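Side-chain contacts in packaging protein UL32 (Human herpesvirus 8 type M, PDB 6XF9), which forms a pentameric, zinc-binding ring required for herpesviral packaging, and probably directs new capsids to nuclear replication compartments for cleavage and packaging of viral DNA: residues 76-81 against 97-102; 90-95 against 126-131. All coordinates share one frame; numbering follows the deposited sequence.

Contact 1: residues 76-81 against 97-102; sequences ACLCFF and ADLCEI
Asp98 OD2 accepts a hydrogen bond from the backbone N of Trp5, and the methyl CD1 of Leu78 packs against the same oxygen at 3.9 Å. Leu78 meets the aspartate through van der Waals contact alone, because CD1 lies equally near the CB of Asp98, so one methyl touches both the root and the end of that side chain. With CG anti to the backbone N (chi1 177°), Leu78 reaches straight across to the facing helix and divides its branches there. While CD1 goes to Asp98, CD2 passes beside Leu99, 4.2 Å from the backbone N of Leu99 and 4.4 Å from its CD1. Helices 71-83 and 89-106 follow one another in the chain and form a helical hairpin, their short segments running antiparallel at 171° with axes 10.6 Å apart. At that spacing a single leucine carries most of the burial. Ile102, one turn beyond Asp98, completes the apolar side: its extended CG1 arm (chi2 166°) brings CD1 to 4.1 Å from Leu78 CB, and the same methyl is equally close to Leu78 CD2. Farther round helix 89-106, Glu101 makes a salt bridge with Arg12. Helix 71-83 is covered in turn by helices 391-402 and 382-386, Cys77 touching Tyr394 and Phe81 touching Val384 and Leu385.

Contact 2: residues 90-95 against 126-131; sequences TSTMAA and DLQLHF. With ZN (zinc ion), chain O.
Thr92 sets its hydroxyl oxygen OG1 3.5 Å from Gln128 CG, a contact with the aliphatic part of the glutamine rather than with its amide. The threonine torsion (chi1 -56°) turns OG1 beside its own backbone N, where its single proton is shared between, or goes to one of, the carbonyl oxygens of Met280, the stronger partner, and Cys88. The same rotation sends CG2 anti to the backbone N and onto Leu127, whose CB is 4.0 Å from that methyl. Gln128 CG lies alongside both branches of Thr92, with CG2 at 4.1 Å. The short segments cross almost at right angles, 93°, with axes 9.7 Å apart. Farther along the crossing, Ala95 CB meets Phe131 CD2 at 4.2 Å, approaching the ring obliquely. Phe131 is in turn shielded by its neighbour: His130 CD2 stands 3.4 Å above the centre of one face of the phenyl ring, the imidazole coming in by its edge. His130 itself has CG anti to the backbone N (chi1 177°), which carries the imidazole to the zinc ion, where ND1 binds at 2.1 Å. Its NE2 is hydrogen-bonded to Tyr75 OH, so both ring nitrogens are held and the rotation of the ring is fixed. Cys52, Cys55 and Cys136 complete the metal shell, a zinc site of three cysteines and one histidine in which the first two cysteines form a CxxC pair.

In the fold
Both contacts are buried and both use helix 89-106, contact 2 taking its earlier turns and contact 1 its later ones. Their partners differ in direction: helix 71-83 runs antiparallel to it, whereas helix 124-133 crosses it nearly perpendicularly. The two join through Leu78, whose CD2 packs 3.8 Å from Phe131 CZ, and through Leu99, whose CD2 meets Leu127 CD2. Contact 1 lies about 15 Å from the centre of the chain and is mostly aliphatic packing beside one carboxylate. Contact 2, about 8 Å from that centre, mixes threonine, glutamine and aromatic packing, and its segment 126-131 carries a ligand of the zinc ion.

Contact 1: residues 76-81 against 97-102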
loop_
_atom_site.group_PDB
_atom_site.type_symbol
_atom_site.label_atom_id
_atom_site.label_comp_id
_atom_site.label_asym_id
_atom_site.label_seq_id
_atom_site.Cartn_x
_atom_site.Cartn_y
_atom_site.Cartn_z
ATOM N N ALA D 76 -3.677 14.922 50.631
ATOM C CA ALA D 76 -4.225 15.733 49.548
ATOM C C ALA D 76 -3.359 16.945 49.232
ATOM O O ALA D 76 -3.428 17.462 48.112
ATOM C CB ALA D 76 -5.644 16.177 49.874
ATOM N N CYS D 77 -2.575 17.453 50.189
ATOM C CA CYS D 77 -1.648 18.535 49.848
ATOM C C CYS D 77 -0.506 18.029 48.996
ATOM O O CYS D 77 -0.112 18.679 48.021
ATOM C CB CYS D 77 -1.083 19.192 51.095
ATOM S SG CYS D 77 -2.185 20.351 51.766
ATOM N N LEU D 78 0.071 16.889 49.383
ATOM C CA LEU D 78 1.101 16.254 48.570
ATOM C C LEU D 78 0.607 16.043 47.149
ATOM O O LEU D 78 1.287 16.404 46.179
ATOM C CB LEU D 78 1.489 14.920 49.189
ATOM C CG LEU D 78 2.502 14.145 48.371
ATOM C CD1 LEU D 78 3.706 15.001 48.070
ATOM C CD2 LEU D 78 2.863 12.850 49.071
ATOM N N CYS D 79 -0.600 15.489 47.004
ATOM C CA CYS D 79 -1.168 15.304 45.677
ATOM C C CYS D 79 -1.263 16.628 44.915
ATOM O O CYS D 79 -0.837 16.717 43.762
ATOM C CB CYS D 79 -2.525 14.621 45.790
ATOM S SG CYS D 79 -2.369 12.930 46.390
ATOM N N PHE D 80 -1.772 17.681 45.545
ATOM C CA PHE D 80 -1.889 18.955 44.835
ATOM C C PHE D 80 -0.531 19.428 44.335
ATOM O O PHE D 80 -0.421 19.958 43.226
ATOM C CB PHE D 80 -2.520 20.005 45.746
ATOM C CG PHE D 80 -2.801 21.312 45.076
ATOM C CD1 PHE D 80 -3.950 21.493 44.334
ATOM C CD2 PHE D 80 -1.938 22.364 45.217
ATOM C CE1 PHE D 80 -4.217 22.710 43.720
ATOM C CE2 PHE D 80 -2.197 23.588 44.614
ATOM C CZ PHE D 80 -3.337 23.762 43.864
ATOM N N PHE D 81 0.512 19.259 45.146
ATOM C CA PHE D 81 1.841 19.704 44.748
ATOM C C PHE D 81 2.346 18.912 43.558
ATOM O O PHE D 81 2.906 19.480 42.613
ATOM C CB PHE D 81 2.808 19.569 45.927
ATOM C CG PHE D 81 2.889 20.799 46.790
ATOM C CD1 PHE D 81 1.749 21.342 47.359
ATOM C CD2 PHE D 81 4.120 21.373 47.083
ATOM C CE1 PHE D 81 1.818 22.469 48.151
ATOM C CE2 PHE D 81 4.190 22.501 47.887
ATOM C CZ PHE D 81 3.031 23.043 48.421
ATOM N N ALA D 97 10.059 11.871 50.208
ATOM C CA ALA D 97 10.261 12.473 51.522
ATOM C C ALA D 97 8.934 12.848 52.166
ATOM O O ALA D 97 8.662 12.476 53.312
ATOM C CB ALA D 97 11.164 13.702 51.396
ATOM N N ASP D 98 8.070 13.542 51.425
ATOM C CA ASP D 98 6.818 13.993 52.013
ATOM C C ASP D 98 5.879 12.827 52.297
ATOM O O ASP D 98 4.977 12.964 53.130
ATOM C CB ASP D 98 6.126 15.018 51.110
ATOM C CG ASP D 98 7.028 16.214 50.745
ATOM O OD1 ASP D 98 8.022 16.508 51.464
ATOM O OD2 ASP D 98 6.698 16.905 49.747
ATOM N N LEU D 99 6.051 11.692 51.610
ATOM C CA LEU D 99 5.266 10.507 51.948
ATOM C C LEU D 99 5.766 9.865 53.242
ATOM O O LEU D 99 4.965 9.357 54.029
ATOM C CB LEU D 99 5.283 9.501 50.794
ATOM C CG LEU D 99 4.325 8.330 51.023
ATOM C CD1 LEU D 99 2.918 8.813 50.933
ATOM C CD2 LEU D 99 4.551 7.210 50.035
ATOM N N CYS D 100 7.086 9.825 53.456
ATOM C CA CYS D 100 7.609 9.492 54.779
ATOM C C CYS D 100 6.978 10.352 55.864
ATOM O O CYS D 100 6.373 9.848 56.818
ATOM C CB CYS D 100 9.122 9.679 54.830
ATOM S SG CYS D 100 10.060 8.247 54.478
ATOM N N GLU D 101 7.113 11.667 55.721
ATOM C CA GLU D 101 6.646 12.574 56.753
ATOM C C GLU D 101 5.177 12.332 57.055
ATOM O O GLU D 101 4.790 12.232 58.221
ATOM C CB GLU D 101 6.898 14.003 56.294
ATOM C CG GLU D 101 6.426 15.088 57.206
ATOM C CD GLU D 101 7.262 15.251 58.444
ATOM O OE1 GLU D 101 8.321 14.599 58.577
ATOM O OE2 GLU D 101 6.860 16.083 59.281
ATOM N N ILE D 102 4.353 12.167 56.018
ATOM C CA ILE D 102 2.931 11.930 56.245
ATOM C C ILE D 102 2.727 10.640 57.026
ATOM O O ILE D 102 1.784 10.528 57.819
ATOM C CB ILE D 102 2.165 11.923 54.909
ATOM C CG1 ILE D 102 2.065 13.338 54.361
ATOM C CG2 ILE D 102 0.762 11.340 55.069
ATOM C CD1 ILE D 102 1.650 13.363 52.930
#

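Contact 2: residues 90-95 against 126-131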
loop_
_atom_site.group_PDB
_atom_site.type_symbol
_atom_site.label_atom_id
_atom_site.label_comp_id
_atom_site.label_asym_id
_atom_site.label_seq_id
_atom_site.Cartn_x
_atom_site.Cartn_y
_atom_site.Cartn_z
ATOM N N THR D 90 13.894 15.101 41.047
ATOM C CA THR D 90 13.618 15.888 42.243
ATOM C C THR D 90 12.176 15.769 42.707
ATOM O O THR D 90 11.915 15.700 43.909
ATOM C CB THR D 90 13.948 17.377 42.022
ATOM O OG1 THR D 90 15.335 17.518 41.688
ATOM C CG2 THR D 90 13.651 18.181 43.279
ATOM N N SER D 91 11.238 15.744 41.772
ATOM C CA SER D 91 9.833 15.625 42.155
ATOM C C SER D 91 9.540 14.255 42.735
ATOM O O SER D 91 8.653 14.130 43.587
ATOM C CB SER D 91 8.903 15.899 40.978
ATOM O OG SER D 91 9.258 17.106 40.321
ATOM N N THR D 92 10.256 13.215 42.289
ATOM C CA THR D 92 10.083 11.891 42.886
ATOM C C THR D 92 10.697 11.829 44.277
ATOM O O THR D 92 10.093 11.272 45.204
ATOM C CB THR D 92 10.706 10.835 41.982
ATOM O OG1 THR D 92 10.108 10.941 40.688
ATOM C CG2 THR D 92 10.507 9.421 42.547
ATOM N N MET D 93 11.885 12.417 44.439
ATOM C CA MET D 93 12.535 12.512 45.743
ATOM C C MET D 93 11.637 13.234 46.743
ATOM O O MET D 93 11.407 12.741 47.852
ATOM C CB MET D 93 13.867 13.243 45.574
ATOM C CG MET D 93 14.805 13.298 46.775
ATOM S SD MET D 93 15.315 11.694 47.450
ATOM C CE MET D 93 16.778 12.243 48.310
ATOM N N ALA D 94 11.117 14.411 46.358
ATOM C CA ALA D 94 10.259 15.208 47.234
ATOM C C ALA D 94 8.982 14.467 47.603
ATOM O O ALA D 94 8.529 14.530 48.750
ATOM C CB ALA D 94 9.924 16.538 46.575
ATOM N N ALA D 95 8.338 13.820 46.633
ATOM C CA ALA D 95 7.169 13.016 46.968
ATOM C C ALA D 95 7.545 11.848 47.878
ATOM O O ALA D 95 6.745 11.441 48.723
ATOM C CB ALA D 95 6.493 12.516 45.693
ATOM N N ASP D 126 7.387 3.122 41.558
ATOM C CA ASP D 126 6.047 3.113 42.150
ATOM C C ASP D 126 5.571 4.522 42.480
ATOM O O ASP D 126 4.387 4.843 42.286
ATOM C CB ASP D 126 6.024 2.250 43.407
ATOM C CG ASP D 126 6.428 0.819 43.137
ATOM O OD1 ASP D 126 5.751 0.172 42.303
ATOM O OD2 ASP D 126 7.403 0.339 43.772
ATOM N N LEU D 127 6.484 5.366 42.990
ATOM C CA LEU D 127 6.182 6.779 43.226
ATOM C C LEU D 127 5.893 7.512 41.920
ATOM O O LEU D 127 4.966 8.326 41.847
ATOM C CB LEU D 127 7.343 7.441 43.960
ATOM C CG LEU D 127 7.632 6.859 45.344
ATOM C CD1 LEU D 127 8.935 7.426 45.896
ATOM C CD2 LEU D 127 6.494 7.112 46.315
ATOM N N GLN D 128 6.732 7.299 40.898
ATOM C CA GLN D 128 6.517 7.915 39.587
ATOM C C GLN D 128 5.171 7.525 38.983
ATOM O O GLN D 128 4.447 8.369 38.445
ATOM C CB GLN D 128 7.630 7.489 38.647
ATOM C CG GLN D 128 8.963 8.088 38.935
ATOM C CD GLN D 128 9.912 7.861 37.784
ATOM O OE1 GLN D 128 9.884 8.586 36.794
ATOM N NE2 GLN D 128 10.722 6.816 37.881
ATOM N N LEU D 129 4.840 6.233 39.015
ATOM C CA LEU D 129 3.584 5.774 38.427
ATOM C C LEU D 129 2.386 6.356 39.169
ATOM O O LEU D 129 1.393 6.764 38.545
ATOM C CB LEU D 129 3.536 4.243 38.416
ATOM C CG LEU D 129 4.332 3.502 37.328
ATOM C CD1 LEU D 129 4.354 2.004 37.569
ATOM C CD2 LEU D 129 3.695 3.781 35.969
ATOM N N HIS D 130 2.448 6.386 40.507
ATOM C CA HIS D 130 1.291 6.831 41.283
ATOM C C HIS D 130 1.117 8.344 41.230
ATOM O O HIS D 130 0.011 8.844 40.990
ATOM C CB HIS D 130 1.403 6.347 42.730
ATOM C CG HIS D 130 0.285 6.821 43.605
ATOM N ND1 HIS D 130 -0.951 6.218 43.619
ATOM C CD2 HIS D 130 0.222 7.839 44.498
ATOM C CE1 HIS D 130 -1.733 6.849 44.477
ATOM N NE2 HIS D 130 -1.047 7.840 45.020
ATOM N N PHE D 131 2.193 9.090 41.432
ATOM C CA PHE D 131 2.059 10.527 41.583
ATOM C C PHE D 131 2.226 11.308 40.290
ATOM O O PHE D 131 1.773 12.461 40.227
ATOM C CB PHE D 131 3.072 11.044 42.605
ATOM C CG PHE D 131 2.737 10.678 44.022
ATOM C CD1 PHE D 131 1.680 11.274 44.661
ATOM C CD2 PHE D 131 3.476 9.729 44.704
ATOM C CE1 PHE D 131 1.358 10.935 45.951
ATOM C CE2 PHE D 131 3.156 9.388 45.991
ATOM C CZ PHE D 131 2.090 9.997 46.618
HETATM ZN ZN ZN O . -1.706 4.541 42.708
#